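Local atomic coordinates of type II secretion system protein L (Pseudomonas aeruginosa, PDB entry 6GHU), a protein that forms part of the inner-membrane platform of the type II secretion system, linking the cytoplasmic energy-providing component to the rest of the secretion machinery. Residues S20-D25 against Q36-G41. Sequence-based numbering, arbitrary orientation. Where two conformers were deposited one is given.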
# COMPACT_ATOMS: atom_id res chain seq x y z
N SER A 20 13.90 2.58 2.00
CA SER A 20 13.09 3.23 0.98
C SER A 20 12.27 2.17 0.26
O SER A 20 12.77 1.07 -0.02
CB SER A 20 13.96 4.00 -0.02
OG SER A 20 14.86 3.14 -0.71
N VAL A 21 11.01 2.49 0.01
CA VAL A 21 10.10 1.63 -0.75
C VAL A 21 10.09 2.13 -2.18
O VAL A 21 9.49 3.17 -2.48
CB VAL A 21 8.69 1.62 -0.15
CG1 VAL A 21 7.79 0.67 -0.93
CG2 VAL A 21 8.74 1.23 1.31
N GLU A 22 10.74 1.39 -3.08
CA GLU A 22 10.81 1.80 -4.48
C GLU A 22 9.53 1.43 -5.21
O GLU A 22 9.06 2.18 -6.07
CB GLU A 22 12.01 1.15 -5.17
CG GLU A 22 13.35 1.41 -4.49
CD GLU A 22 13.69 2.89 -4.44
OE1 GLU A 22 13.83 3.44 -3.33
OE2 GLU A 22 13.81 3.50 -5.53
N GLN A 23 8.95 0.29 -4.87
CA GLN A 23 7.75 -0.20 -5.52
C GLN A 23 6.97 -1.05 -4.53
O GLN A 23 7.56 -1.70 -3.66
CB GLN A 23 8.11 -1.00 -6.78
CG GLN A 23 6.92 -1.59 -7.53
CD GLN A 23 6.49 -2.94 -6.98
OE1 GLN A 23 7.15 -3.52 -6.11
NE2 GLN A 23 5.37 -3.46 -7.48
N LEU A 24 5.65 -1.04 -4.67
CA LEU A 24 4.79 -1.85 -3.83
C LEU A 24 3.57 -2.23 -4.67
O LEU A 24 3.00 -1.37 -5.35
CB LEU A 24 4.36 -1.09 -2.58
CG LEU A 24 3.58 -1.86 -1.51
CD1 LEU A 24 3.81 -1.22 -0.15
CD2 LEU A 24 2.10 -1.90 -1.82
N ASP A 25 3.19 -3.50 -4.62
CA ASP A 25 2.01 -3.92 -5.35
C ASP A 25 1.24 -4.94 -4.53
O ASP A 25 1.82 -5.70 -3.74
CB ASP A 25 2.36 -4.48 -6.74
CG ASP A 25 3.05 -5.82 -6.68
OD1 ASP A 25 2.34 -6.84 -6.59
OD2 ASP A 25 4.30 -5.85 -6.74
N GLN A 36 9.35 -3.79 -3.05
CA GLN A 36 10.75 -3.63 -3.43
C GLN A 36 11.36 -2.54 -2.56
O GLN A 36 10.95 -1.38 -2.64
CB GLN A 36 10.88 -3.25 -4.91
CG GLN A 36 10.39 -4.31 -5.87
CD GLN A 36 11.34 -5.46 -6.02
OE1 GLN A 36 12.47 -5.43 -5.50
NE2 GLN A 36 10.91 -6.50 -6.73
N VAL A 37 12.33 -2.91 -1.73
CA VAL A 37 12.91 -1.99 -0.76
C VAL A 37 14.41 -1.86 -1.00
O VAL A 37 15.05 -2.74 -1.59
CB VAL A 37 12.64 -2.43 0.70
CG1 VAL A 37 11.15 -2.49 0.98
CG2 VAL A 37 13.29 -3.78 1.00
N ARG A 38 14.95 -0.74 -0.55
CA ARG A 38 16.39 -0.54 -0.48
C ARG A 38 16.74 -0.06 0.92
O ARG A 38 15.93 0.58 1.60
CB ARG A 38 16.88 0.46 -1.53
CG ARG A 38 16.87 -0.09 -2.95
CD ARG A 38 17.71 0.76 -3.89
NE ARG A 38 18.15 0.00 -5.06
CZ ARG A 38 17.47 -0.10 -6.21
NH1 ARG A 38 16.30 0.51 -6.36
NH2 ARG A 38 17.97 -0.82 -7.21
N ALA A 39 17.95 -0.39 1.36
CA ALA A 39 18.43 0.02 2.67
C ALA A 39 19.95 0.12 2.60
O ALA A 39 20.57 -0.42 1.68
CB ALA A 39 18.00 -0.98 3.76
N PRO A 40 20.58 0.81 3.56
CA PRO A 40 22.04 0.91 3.51
C PRO A 40 22.75 -0.43 3.60
O PRO A 40 23.86 -0.57 3.07
CB PRO A 40 22.38 1.82 4.70
CG PRO A 40 21.15 1.89 5.53
CD PRO A 40 20.00 1.67 4.60
N GLY A 41 22.15 -1.42 4.25
CA GLY A 41 22.84 -2.69 4.44
C GLY A 41 21.87 -3.79 4.81
O GLY A 41 20.71 -3.55 5.14
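A classic beta bulge sets two residues, Glu22 and Gln23, opposite the single Gln36 and shifts the register by one residue between the antiparallel segments 20-25 and 36-41. Gln36 O accepts from both backbone amides: Glu22 N lies 2.8 Å from it, with an N-H...O angle of 143°, and Gln23 N makes a weak bond to the same oxygen at 3.4 Å. Within the bulge Gln36 N bonds back to Gln23 O; the regular antiparallel pairing before it is Val21 with Val37 and Ser20 with Arg38, the latter joined by two backbone bonds. Glu22 is the extra residue, with the near-helical backbone usual at the first position of such a bulge, and its side chain comes to lie on the same face as those of Ser20, Gln23, Gln36 and Arg38. CG of Glu22 stands anti to its carbonyl carbon (chi1 -56°) and meets the edge of the Arg38 guanidinium, 3.6 Å from NH1. The carboxylate and guanidinium planes are 74° apart, and the salt bridge from Glu22 OE2 to Arg38 NH1 is long, at 4.0 Å. Ser20 OG holds the other carboxylate oxygen, donating to Glu22 OE1 over 2.8 Å on its anti side.

These strands form the first hairpin of the ferredoxin-fold domain. On the other face the non-hydrogen-bonded pair Val21 and Val37 touches loosely, CG2 of Val21 lying 4.4 Å from CG1 of Val37, and Val37 also packs on Leu45 of helix 42-54. At the bulge itself, in one of two conformers of Gln23, its OE1 lies 3.3 Å from Gln36 CG, while its NE2 gives a nearly straight bond, in its amide plane, to Asp25 OD2. Asp25 OD1 forms a salt bridge with Arg30, and Gln23 to Asp25 pair antiparallel with a strand of the second subunit, which continues the sheet across the dimer interface.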